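Local coordinates for protein DNA polymerase III subunit beta (Helicobacter pylori 26695, PDB 4S3I) that confers DNA tethering and processivity on DNA polymerases and other proteins, as the bacterial beta sliding clamp, at residues F135-F140 / E215-K220; V127-N132 / M161-K166; K142-I147 / R204-I209; S171-G174 / R179-Y182. All coordinates share one frame; numbering follows the deposited sequence.

Contact 1 (F135-F140 / E215-K220)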
loop_
_atom_site.group_PDB
_atom_site.type_symbol
_atom_site.label_atom_id
_atom_site.label_comp_id
_atom_site.label_asym_id
_atom_site.label_seq_id
_atom_site.Cartn_x
_atom_site.Cartn_y
_atom_site.Cartn_z
ATOM N N PHE A 135 13.566 25.455 -4.929
ATOM C CA PHE A 135 12.984 26.140 -3.761
ATOM C C PHE A 135 11.442 26.217 -3.713
ATOM O O PHE A 135 10.845 26.079 -2.644
ATOM C CB PHE A 135 13.600 27.538 -3.567
ATOM C CG PHE A 135 13.463 28.435 -4.760
ATOM C CD1 PHE A 135 14.527 28.613 -5.627
ATOM C CD2 PHE A 135 12.274 29.109 -5.013
ATOM C CE1 PHE A 135 14.415 29.440 -6.728
ATOM C CE2 PHE A 135 12.150 29.935 -6.119
ATOM C CZ PHE A 135 13.228 30.100 -6.979
ATOM N N LEU A 136 10.796 26.438 -4.854
ATOM C CA LEU A 136 9.341 26.580 -4.844
ATOM C C LEU A 136 8.642 25.256 -4.533
ATOM O O LEU A 136 7.756 25.214 -3.677
ATOM C CB LEU A 136 8.829 27.192 -6.153
ATOM C CG LEU A 136 7.325 27.491 -6.212
ATOM C CD1 LEU A 136 6.914 28.450 -5.098
ATOM C CD2 LEU A 136 6.950 28.079 -7.579
ATOM N N VAL A 137 9.037 24.168 -5.191
ATOM C CA VAL A 137 8.367 22.899 -4.896
ATOM C C VAL A 137 8.764 22.379 -3.509
ATOM O O VAL A 137 8.038 21.597 -2.891
ATOM C CB VAL A 137 8.583 21.817 -5.977
ATOM C CG1 VAL A 137 8.310 22.388 -7.375
ATOM C CG2 VAL A 137 9.996 21.218 -5.891
ATOM N N ASP A 138 9.930 22.806 -3.036
ATOM C CA ASP A 138 10.355 22.470 -1.682
ATOM C C ASP A 138 9.397 23.132 -0.694
ATOM O O ASP A 138 8.913 22.500 0.237
ATOM C CB ASP A 138 11.792 22.947 -1.454
ATOM C CG ASP A 138 12.370 22.454 -0.128
ATOM O OD1 ASP A 138 12.227 21.253 0.171
ATOM O OD2 ASP A 138 12.964 23.266 0.617
ATOM N N ALA A 139 9.118 24.413 -0.915
ATOM C CA ALA A 139 8.145 25.131 -0.106
ATOM C C ALA A 139 6.772 24.459 -0.179
ATOM O O ALA A 139 6.105 24.288 0.836
ATOM C CB ALA A 139 8.060 26.608 -0.551
ATOM N N PHE A 140 6.344 24.096 -1.387
ATOM C CA PHE A 140 5.043 23.457 -1.573
ATOM C C PHE A 140 4.980 22.137 -0.799
ATOM O O PHE A 140 4.010 21.857 -0.096
ATOM C CB PHE A 140 4.770 23.182 -3.069
ATOM C CG PHE A 140 4.396 24.399 -3.865
ATOM C CD1 PHE A 140 4.178 25.623 -3.246
ATOM C CD2 PHE A 140 4.237 24.310 -5.246
ATOM C CE1 PHE A 140 3.830 26.747 -3.984
ATOM C CE2 PHE A 140 3.885 25.430 -5.995
ATOM C CZ PHE A 140 3.679 26.648 -5.362
ATOM N N GLU A 215 12.427 21.572 -10.867
ATOM C CA GLU A 215 13.097 22.830 -11.158
ATOM C C GLU A 215 13.096 23.112 -12.657
ATOM O O GLU A 215 12.689 22.263 -13.456
ATOM C CB GLU A 215 14.526 22.822 -10.605
ATOM C CG GLU A 215 15.394 21.703 -11.161
ATOM C CD GLU A 215 16.777 21.694 -10.536
ATOM O OE1 GLU A 215 17.026 22.539 -9.643
ATOM O OE2 GLU A 215 17.610 20.850 -10.939
ATOM N N ASN A 216 13.563 24.302 -13.024
ATOM C CA ASN A 216 13.598 24.745 -14.414
ATOM C C ASN A 216 12.217 24.675 -15.068
ATOM O O ASN A 216 11.981 23.888 -15.993
ATOM C CB ASN A 216 14.669 23.991 -15.218
ATOM C CG ASN A 216 16.087 24.322 -14.752
ATOM O OD1 ASN A 216 16.364 25.442 -14.319
ATOM N ND2 ASN A 216 16.985 23.343 -14.837
ATOM N N PHE A 217 11.305 25.487 -14.541
ATOM C CA PHE A 217 9.986 25.676 -15.134
ATOM C C PHE A 217 9.596 27.134 -14.975
ATOM O O PHE A 217 10.204 27.865 -14.192
ATOM C CB PHE A 217 8.929 24.765 -14.496
ATOM C CG PHE A 217 8.787 24.931 -12.997
ATOM C CD1 PHE A 217 9.511 24.124 -12.129
ATOM C CD2 PHE A 217 7.917 25.882 -12.457
ATOM C CE1 PHE A 217 9.382 24.267 -10.749
ATOM C CE2 PHE A 217 7.782 26.028 -11.074
ATOM C CZ PHE A 217 8.516 25.216 -10.218
ATOM N N SER A 218 8.596 27.571 -15.727
ATOM C CA SER A 218 8.081 28.918 -15.550
ATOM C C SER A 218 6.765 28.831 -14.793
ATOM O O SER A 218 6.077 27.809 -14.853
ATOM C CB SER A 218 7.851 29.578 -16.900
ATOM O OG SER A 218 6.875 28.870 -17.619
ATOM N N PHE A 219 6.425 29.892 -14.075
ATOM C CA PHE A 219 5.129 30.008 -13.434
ATOM C C PHE A 219 4.552 31.336 -13.860
ATOM O O PHE A 219 5.205 32.378 -13.701
ATOM C CB PHE A 219 5.258 29.959 -11.902
ATOM C CG PHE A 219 3.969 30.290 -11.166
ATOM C CD1 PHE A 219 3.558 31.614 -10.990
ATOM C CD2 PHE A 219 3.178 29.276 -10.641
ATOM C CE1 PHE A 219 2.372 31.908 -10.316
ATOM C CE2 PHE A 219 1.995 29.566 -9.963
ATOM C CZ PHE A 219 1.595 30.878 -9.797
ATOM N N LYS A 220 3.335 31.311 -14.397
ATOM C CA LYS A 220 2.660 32.540 -14.801
ATOM C C LYS A 220 1.214 32.548 -14.351
ATOM O O LYS A 220 0.576 31.500 -14.263
ATOM C CB LYS A 220 2.702 32.720 -16.322
ATOM C CG LYS A 220 4.083 32.781 -16.931
ATOM C CD LYS A 220 4.051 32.226 -18.349
ATOM C CE LYS A 220 5.371 32.428 -19.068
ATOM N NZ LYS A 220 5.593 33.859 -19.415
#

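Contact 2 (V127-N132 / M161-K166)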
loop_
_atom_site.group_PDB
_atom_site.type_symbol
_atom_site.label_atom_id
_atom_site.label_comp_id
_atom_site.label_asym_id
_atom_site.label_seq_id
_atom_site.Cartn_x
_atom_site.Cartn_y
_atom_site.Cartn_z
ATOM N N VAL A 127 1.681 38.230 -13.905
ATOM C CA VAL A 127 2.877 37.965 -13.129
ATOM C C VAL A 127 3.542 36.712 -13.656
ATOM O O VAL A 127 2.869 35.765 -14.075
ATOM C CB VAL A 127 2.567 37.832 -11.620
ATOM C CG1 VAL A 127 1.593 36.691 -11.376
ATOM C CG2 VAL A 127 3.849 37.612 -10.813
ATOM N N SER A 128 4.868 36.717 -13.675
ATOM C CA SER A 128 5.583 35.541 -14.125
ATOM C C SER A 128 6.915 35.447 -13.410
ATOM O O SER A 128 7.546 36.465 -13.110
ATOM C CB SER A 128 5.815 35.586 -15.631
ATOM O OG SER A 128 6.921 36.403 -15.939
ATOM N N ILE A 129 7.322 34.215 -13.130
ATOM C CA ILE A 129 8.658 33.933 -12.641
ATOM C C ILE A 129 9.251 32.723 -13.361
ATOM O O ILE A 129 8.525 31.860 -13.877
ATOM C CB ILE A 129 8.668 33.682 -11.126
ATOM C CG1 ILE A 129 7.662 32.592 -10.753
ATOM C CG2 ILE A 129 8.366 34.961 -10.361
ATOM C CD1 ILE A 129 7.883 32.053 -9.337
ATOM N N GLU A 130 10.577 32.690 -13.401
ATOM C CA GLU A 130 11.317 31.554 -13.911
ATOM C C GLU A 130 11.927 30.913 -12.681
ATOM O O GLU A 130 12.552 31.599 -11.872
ATOM C CB GLU A 130 12.417 32.022 -14.874
ATOM C CG GLU A 130 12.294 31.485 -16.305
ATOM C CD GLU A 130 11.137 32.101 -17.094
ATOM O OE1 GLU A 130 10.377 32.911 -16.517
ATOM O OE2 GLU A 130 10.985 31.777 -18.294
ATOM N N VAL A 131 11.718 29.612 -12.515
ATOM C CA VAL A 131 12.173 28.923 -11.320
ATOM C C VAL A 131 13.284 27.969 -11.712
ATOM O O VAL A 131 13.023 26.938 -12.318
ATOM C CB VAL A 131 11.010 28.154 -10.669
ATOM C CG1 VAL A 131 11.493 27.376 -9.442
ATOM C CG2 VAL A 131 9.905 29.110 -10.280
ATOM N N ASN A 132 14.529 28.309 -11.388
ATOM C CA ASN A 132 15.631 27.455 -11.817
ATOM C C ASN A 132 16.293 26.666 -10.683
ATOM O O ASN A 132 17.402 26.154 -10.835
ATOM C CB ASN A 132 16.662 28.255 -12.622
ATOM C CG ASN A 132 16.149 28.645 -14.006
ATOM O OD1 ASN A 132 16.199 29.814 -14.390
ATOM N ND2 ASN A 132 15.644 27.665 -14.755
ATOM N N MET A 161 0.438 32.154 -2.675
ATOM C CA MET A 161 1.680 32.675 -3.245
ATOM C C MET A 161 1.550 34.181 -3.334
ATOM O O MET A 161 0.758 34.701 -4.129
ATOM C CB MET A 161 1.952 32.083 -4.631
ATOM C CG MET A 161 2.210 30.580 -4.614
ATOM S SD MET A 161 2.308 29.903 -6.277
ATOM C CE MET A 161 3.940 30.478 -6.788
ATOM N N GLN A 162 2.315 34.882 -2.505
ATOM C CA GLN A 162 2.257 36.337 -2.471
ATOM C C GLN A 162 3.511 36.924 -3.106
ATOM O O GLN A 162 4.628 36.697 -2.621
ATOM C CB GLN A 162 2.126 36.824 -1.029
ATOM C CG GLN A 162 1.757 38.295 -0.874
ATOM C CD GLN A 162 1.382 38.638 0.564
ATOM O OE1 GLN A 162 0.201 38.673 0.920
ATOM N NE2 GLN A 162 2.389 38.875 1.399
ATOM N N PHE A 163 3.325 37.661 -4.199
ATOM C CA PHE A 163 4.442 38.242 -4.940
ATOM C C PHE A 163 4.645 39.696 -4.556
ATOM O O PHE A 163 3.718 40.504 -4.655
ATOM C CB PHE A 163 4.181 38.173 -6.448
ATOM C CG PHE A 163 4.132 36.774 -6.998
ATOM C CD1 PHE A 163 5.286 36.157 -7.463
ATOM C CD2 PHE A 163 2.932 36.082 -7.066
ATOM C CE1 PHE A 163 5.250 34.867 -7.982
ATOM C CE2 PHE A 163 2.887 34.780 -7.574
ATOM C CZ PHE A 163 4.049 34.177 -8.039
ATOM N N ASP A 164 5.859 40.026 -4.123
ATOM C CA ASP A 164 6.257 41.423 -3.931
ATOM C C ASP A 164 7.296 41.778 -4.993
ATOM O O ASP A 164 8.482 41.460 -4.837
ATOM C CB ASP A 164 6.843 41.635 -2.526
ATOM C CG ASP A 164 7.168 43.099 -2.229
ATOM O OD1 ASP A 164 7.750 43.804 -3.087
ATOM O OD2 ASP A 164 6.838 43.547 -1.115
ATOM N N GLN A 165 6.854 42.440 -6.060
ATOM C CA GLN A 165 7.735 42.805 -7.168
ATOM C C GLN A 165 8.860 43.736 -6.709
ATOM O O GLN A 165 10.007 43.583 -7.130
ATOM C CB GLN A 165 6.928 43.426 -8.322
ATOM C CG GLN A 165 7.649 44.531 -9.121
ATOM C CD GLN A 165 8.576 43.987 -10.198
ATOM O OE1 GLN A 165 9.772 44.294 -10.219
ATOM N NE2 GLN A 165 8.024 43.189 -11.109
ATOM N N LYS A 166 8.533 44.683 -5.832
ATOM C CA LYS A 166 9.502 45.697 -5.421
ATOM C C LYS A 166 10.680 45.074 -4.692
ATOM O O LYS A 166 11.841 45.401 -4.955
ATOM C CB LYS A 166 8.853 46.742 -4.512
ATOM C CG LYS A 166 9.180 48.172 -4.906
ATOM C CD LYS A 166 8.278 48.632 -6.049
ATOM C CE LYS A 166 9.061 49.180 -7.239
ATOM N NZ LYS A 166 9.652 48.096 -8.078
#

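Contact 3 (K142-I147 / R204-I209)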
loop_
_atom_site.group_PDB
_atom_site.type_symbol
_atom_site.label_atom_id
_atom_site.label_comp_id
_atom_site.label_asym_id
_atom_site.label_seq_id
_atom_site.Cartn_x
_atom_site.Cartn_y
_atom_site.Cartn_z
ATOM N N LYS A 142 6.694 21.177 1.720
ATOM C CA LYS A 142 6.865 21.326 3.162
ATOM C C LYS A 142 5.606 21.867 3.814
ATOM O O LYS A 142 5.307 21.572 4.967
ATOM C CB LYS A 142 8.079 22.212 3.465
ATOM C CG LYS A 142 9.396 21.473 3.345
ATOM C CD LYS A 142 10.607 22.414 3.478
ATOM C CE LYS A 142 11.926 21.626 3.476
ATOM N NZ LYS A 142 13.086 22.553 3.304
ATOM N N ILE A 143 4.846 22.635 3.055
ATOM C CA ILE A 143 3.686 23.328 3.608
ATOM C C ILE A 143 2.392 22.545 3.397
ATOM O O ILE A 143 1.446 22.653 4.181
ATOM C CB ILE A 143 3.603 24.747 2.999
ATOM C CG1 ILE A 143 4.800 25.569 3.479
ATOM C CG2 ILE A 143 2.296 25.465 3.335
ATOM C CD1 ILE A 143 4.822 27.001 2.959
ATOM N N ALA A 144 2.368 21.739 2.338
ATOM C CA ALA A 144 1.178 20.950 1.978
ATOM C C ALA A 144 0.452 20.262 3.149
ATOM O O ALA A 144 -0.782 20.303 3.208
ATOM C CB ALA A 144 1.516 19.926 0.889
ATOM N N PRO A 145 1.205 19.621 4.077
ATOM C CA PRO A 145 0.488 18.873 5.120
ATOM C C PRO A 145 -0.412 19.712 6.017
ATOM O O PRO A 145 -1.289 19.146 6.659
ATOM C CB PRO A 145 1.619 18.277 5.960
ATOM C CG PRO A 145 2.770 18.165 5.028
ATOM C CD PRO A 145 2.657 19.347 4.117
ATOM N N VAL A 146 -0.205 21.021 6.091
ATOM C CA VAL A 146 -1.033 21.819 6.992
ATOM C C VAL A 146 -2.341 22.223 6.329
ATOM O O VAL A 146 -3.280 22.648 7.002
ATOM C CB VAL A 146 -0.298 23.060 7.536
ATOM C CG1 VAL A 146 1.109 22.672 8.032
ATOM C CG2 VAL A 146 -0.210 24.139 6.473
ATOM N N ILE A 147 -2.400 22.081 5.005
ATOM C CA ILE A 147 -3.543 22.598 4.249
ATOM C C ILE A 147 -4.671 21.578 4.135
ATOM O O ILE A 147 -4.448 20.445 3.690
ATOM C CB ILE A 147 -3.108 23.063 2.849
ATOM C CG1 ILE A 147 -2.139 24.231 2.981
ATOM C CG2 ILE A 147 -4.304 23.487 2.006
ATOM C CD1 ILE A 147 -1.439 24.599 1.683
ATOM N N ARG A 204 -5.390 20.428 -4.569
ATOM C CA ARG A 204 -5.270 19.404 -5.604
ATOM C C ARG A 204 -4.192 19.788 -6.603
ATOM O O ARG A 204 -3.346 18.964 -6.969
ATOM C CB ARG A 204 -6.600 19.206 -6.345
ATOM C CG ARG A 204 -6.501 18.145 -7.443
ATOM C CD ARG A 204 -7.636 18.248 -8.440
ATOM N NE ARG A 204 -7.495 17.278 -9.526
ATOM C CZ ARG A 204 -8.419 17.067 -10.458
ATOM N NH1 ARG A 204 -9.552 17.755 -10.427
ATOM N NH2 ARG A 204 -8.212 16.167 -11.415
ATOM N N ALA A 205 -4.222 21.052 -7.027
ATOM C CA ALA A 205 -3.226 21.570 -7.952
ATOM C C ALA A 205 -1.843 21.445 -7.340
ATOM O O ALA A 205 -0.881 21.025 -8.004
ATOM C CB ALA A 205 -3.529 23.033 -8.300
ATOM N N LEU A 206 -1.741 21.824 -6.068
ATOM C CA LEU A 206 -0.469 21.710 -5.342
ATOM C C LEU A 206 0.084 20.292 -5.460
ATOM O O LEU A 206 1.238 20.076 -5.856
ATOM C CB LEU A 206 -0.666 22.104 -3.871
ATOM C CG LEU A 206 0.557 22.510 -3.027
ATOM C CD1 LEU A 206 0.121 22.931 -1.634
ATOM C CD2 LEU A 206 1.600 21.420 -2.910
ATOM N N LEU A 207 -0.741 19.316 -5.120
ATOM C CA LEU A 207 -0.290 17.931 -5.137
ATOM C C LEU A 207 0.078 17.463 -6.545
ATOM O O LEU A 207 1.078 16.772 -6.730
ATOM C CB LEU A 207 -1.351 17.039 -4.508
ATOM C CG LEU A 207 -1.587 17.353 -3.027
ATOM C CD1 LEU A 207 -2.861 16.684 -2.506
ATOM C CD2 LEU A 207 -0.369 16.924 -2.201
ATOM N N GLU A 208 -0.704 17.866 -7.546
ATOM C CA GLU A 208 -0.334 17.549 -8.924
ATOM C C GLU A 208 0.996 18.189 -9.337
ATOM O O GLU A 208 1.841 17.532 -9.949
ATOM C CB GLU A 208 -1.460 17.929 -9.906
ATOM C CG GLU A 208 -2.779 17.209 -9.653
ATOM C CD GLU A 208 -2.619 15.696 -9.479
ATOM O OE1 GLU A 208 -1.670 15.110 -10.045
ATOM O OE2 GLU A 208 -3.459 15.087 -8.774
ATOM N N ILE A 209 1.178 19.467 -9.003
ATOM C CA ILE A 209 2.439 20.144 -9.295
ATOM C C ILE A 209 3.634 19.366 -8.757
ATOM O O ILE A 209 4.675 19.254 -9.418
ATOM C CB ILE A 209 2.453 21.577 -8.725
ATOM C CG1 ILE A 209 1.594 22.480 -9.597
ATOM C CG2 ILE A 209 3.881 22.143 -8.675
ATOM C CD1 ILE A 209 1.036 23.670 -8.856
#

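Contact 4 (S171-G174 / R179-Y182)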
loop_
_atom_site.group_PDB
_atom_site.type_symbol
_atom_site.label_atom_id
_atom_site.label_comp_id
_atom_site.label_asym_id
_atom_site.label_seq_id
_atom_site.Cartn_x
_atom_site.Cartn_y
_atom_site.Cartn_z
ATOM N N SER A 171 6.274 35.067 -1.017
ATOM C CA SER A 171 5.928 34.395 0.229
ATOM C C SER A 171 4.953 33.266 -0.058
ATOM O O SER A 171 4.030 33.413 -0.868
ATOM C CB SER A 171 5.325 35.374 1.236
ATOM O OG SER A 171 6.195 36.462 1.462
ATOM N N VAL A 172 5.167 32.144 0.617
ATOM C CA VAL A 172 4.356 30.948 0.431
ATOM C C VAL A 172 3.820 30.570 1.798
ATOM O O VAL A 172 4.590 30.426 2.752
ATOM C CB VAL A 172 5.178 29.813 -0.195
ATOM C CG1 VAL A 172 4.315 28.610 -0.446
ATOM C CG2 VAL A 172 5.825 30.267 -1.508
ATOM N N VAL A 173 2.495 30.451 1.904
ATOM C CA VAL A 173 1.815 30.282 3.197
ATOM C C VAL A 173 0.691 29.260 3.112
ATOM O O VAL A 173 -0.111 29.282 2.165
ATOM C CB VAL A 173 1.181 31.606 3.679
ATOM C CG1 VAL A 173 0.665 31.470 5.100
ATOM C CG2 VAL A 173 2.176 32.761 3.591
ATOM N N GLY A 174 0.629 28.365 4.096
ATOM C CA GLY A 174 -0.520 27.488 4.248
ATOM C C GLY A 174 -1.001 27.570 5.688
ATOM O O GLY A 174 -0.192 27.757 6.599
ATOM N N ARG A 179 -2.663 25.929 12.955
ATOM C CA ARG A 179 -1.250 26.111 12.673
ATOM C C ARG A 179 -1.102 26.806 11.335
ATOM O O ARG A 179 -2.031 26.824 10.513
ATOM C CB ARG A 179 -0.534 24.767 12.648
ATOM C CG ARG A 179 -1.301 23.727 11.868
ATOM C CD ARG A 179 -0.576 22.423 11.786
ATOM N NE ARG A 179 -1.393 21.412 11.115
ATOM C CZ ARG A 179 -0.917 20.254 10.680
ATOM N NH1 ARG A 179 0.363 19.971 10.855
ATOM N NH2 ARG A 179 -1.720 19.384 10.080
ATOM N N LEU A 180 0.067 27.387 11.126
ATOM C CA LEU A 180 0.314 28.208 9.958
ATOM C C LEU A 180 1.772 28.012 9.623
ATOM O O LEU A 180 2.637 28.149 10.497
ATOM C CB LEU A 180 0.015 29.671 10.288
ATOM C CG LEU A 180 0.281 30.726 9.218
ATOM C CD1 LEU A 180 -0.856 31.730 9.192
ATOM C CD2 LEU A 180 1.595 31.422 9.503
ATOM N N SER A 181 2.042 27.639 8.376
ATOM C CA SER A 181 3.416 27.451 7.931
ATOM C C SER A 181 3.670 28.423 6.809
ATOM O O SER A 181 2.802 28.642 5.945
ATOM C CB SER A 181 3.669 26.023 7.458
ATOM O OG SER A 181 3.653 25.130 8.548
ATOM N N TYR A 182 4.857 29.016 6.821
ATOM C CA TYR A 182 5.182 30.039 5.840
ATOM C C TYR A 182 6.648 30.012 5.476
ATOM O O TYR A 182 7.475 29.442 6.198
ATOM C CB TYR A 182 4.810 31.428 6.362
ATOM C CG TYR A 182 5.623 31.861 7.567
ATOM C CD1 TYR A 182 5.190 31.572 8.854
ATOM C CD2 TYR A 182 6.816 32.567 7.417
ATOM C CE1 TYR A 182 5.918 31.965 9.963
ATOM C CE2 TYR A 182 7.553 32.961 8.517
ATOM C CZ TYR A 182 7.097 32.654 9.788
ATOM O OH TYR A 182 7.814 33.042 10.896
#

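Contact 1 (F135-F140 / E215-K220)
Phe217 holds its CG between the backbone N and the carbonyl carbon, chi1 57°, and this turns the ring toward helix 135-143. Leu136 extends to meet it, with CG anti to the backbone N. Val137 offers CG1. The two helix residues share the far end of the ring. Leu136 CD2 comes in at the ring edge, near its plane, and lies 4.1 Å from Phe217 CE2. Leu136 CD2 is also 4.2 Å from Phe217 CZ. Val137 CG1 approaches obliquely and is 4.0 Å from Phe217 CE1. The Leu136 and Phe217 side chains run at about a right angle to each other. All three residues are buried, and no hydrogen bond joins the two segments. The helix therefore rests on the sheet by apolar packing alone here. Asn216 and Phe217 together lie opposite Val131 in a G1 beta bulge at the start of strand 217-221. Asn216 has the positive phi expected for its place in the bulge, 56°. In the clamp fold each domain has helices packed against outer sheets, and this is one such helix-sheet interface in the central domain. Leu136 also touches Val131 on the neighbouring strand, while Val137 leans on Tyr214 and on Leu210 of helix 203-212. Within the helix, Leu136 O accepts a hydrogen bond from Phe140 N at 2.9 Å and sits over one face of the Phe140 ring, offset toward the rim.

Contact 2 (V127-N132 / M161-K166)
Phe163 reaches from strand 158-164 to Val127 and Ile129 on strand 127-131. Phe163 CB lies 4.4 Å from Val127 CG2. The first torsion, chi1 -66°, sets CG anti to the carbonyl carbon and sends the ring across the gap between the strands. At the root of the ring, Phe163 CG is 3.9 Å from Val127 CG2. Phe163 CD1 meets the same methyl. Phe163 CD2 lies slightly farther from Val127 CG2, at 4.1 Å. Val127 CG2 thus sits over the ring centre, 13° off the normal, in a CH-pi contact. The two strands belong to different antiparallel sheets of the central clamp domain, and their CA atoms come no nearer than 8.3 Å, between Val127 and Phe163. Side chains fill this distance, and no hydrogen bond crosses it. Farther out, Phe163 CE1 is 3.9 Å from Ile129 CG2, which approaches obliquely. Ile129 CD1 adds a second methyl, 4.1 Å from Phe163 CE1. At the tip, Phe163 CZ packs on the ring of Phe219 of strand 217-221. Ile190 and Ile197, from strands 190-192 and 196-202, also touch the Phe163 side chain.

Contact 3 (K142-I147 / R204-I209)
Ala144 O, on a residue that touches Leu206, takes two donors: Ile147 N, at 3.0 Å, and Lys203 NZ. The same ammonium group also hydrogen-bonds Ile147 O. Lys203 is the first residue of helix 203-212, so it ties the start of that helix to the backbone of the 3-10 segment 144-146 and of Ile147 just after it. Val146 N donates to Ile143 O at 3.0 Å, which helps shape this turn after helix 135-143. Between the segments themselves the contact is apolar and centres on one leucine. Leu206 swings its CG anti to the backbone N, chi1 -160°, and thrusts both methyls toward the turn. Leu206 CD2 lies 4.1 Å from Ala144 CB. The other branch, Leu206 CD1, is nearly as close to Ala144 CB, at 4.2 Å. Leu206 CD1 also meets Ile147 CD1 at 4.0 Å, with the two side chains crossing at a slant. The small Ala144 methyl thus faces the fork of the leucine. The CA atoms of Ala144 and Leu206 stay 7.5 Å apart. The contact joins the turn that follows helix 135-143 to helix 203-212 in the central clamp domain. Beside it runs strand 158-164, where Ile159 touches Ile143, Ile147 and Leu206. Val146 packs on Arg179 and Ser181 of strand 179-185, while Ala205 and Ile209 of the other helix pack on Phe235 of strand 233-238.

Contact 4 (S171-G174 / R179-Y182)
Gly174 and Ser181 face each other as an antiparallel hydrogen-bonded pair in the beta hairpin of strands 169-175 and 179-185. Gly174 N donates to Ser181 O at 2.9 Å. Ser181 N returns a bond of the same length to Gly174 O. Both are nearly straight, with an N-H...O angle of 165° in the first. The next pair, Val173 with Tyr182, is non-hydrogen-bonded, and its CA atoms draw in to 4.3 Å. Here CA-H groups turn to carbonyls, and Tyr182 CA lies 3.2 Å from Val172 O. On the face that carries Val173 and Tyr182, Val173 CG2 packs 4.0 Å from Tyr182 CB. The tyrosine ring then leads away from Val173 and meets the ring of Tyr247. Val173 CG1, anti to its own N, reaches Leu180 CG at 4.2 Å. Neighbouring strands position the hairpin: Val173 bonds through its backbone to Leu160, and Leu180 and Tyr182 to Leu370 and Ser368. The last two come late in the chain, so the sheet runs on toward the C-terminal domain. Arg179 pairs with Asp176 through NE and with Glu329 through NH1. On the other face, Ser181 OG hydrogen-bonds Thr369 OG1.

All four contacts lie in the central domain. Contacts 1 and 3 share helix 135-143, and their centres are about 13 Å apart. Contacts 1 and 2 use the neighbouring strands 217-221 and 127-131. Contacts 2 and 4 use the adjacent strands 158-164 and 169-175 of a second sheet. Contact 2 bridges the two sheets, contact 1 joins helix to sheet, and contact 3 joins the turn after helix 135-143 to helix 203-212. Along the chain, contact 4 falls between the segments of contact 3, which in turn fall between those of contact 1. Contact 2 crosses both outer pairings. Distant parts of the sequence thus close one compact domain, a building block of the clamp ring.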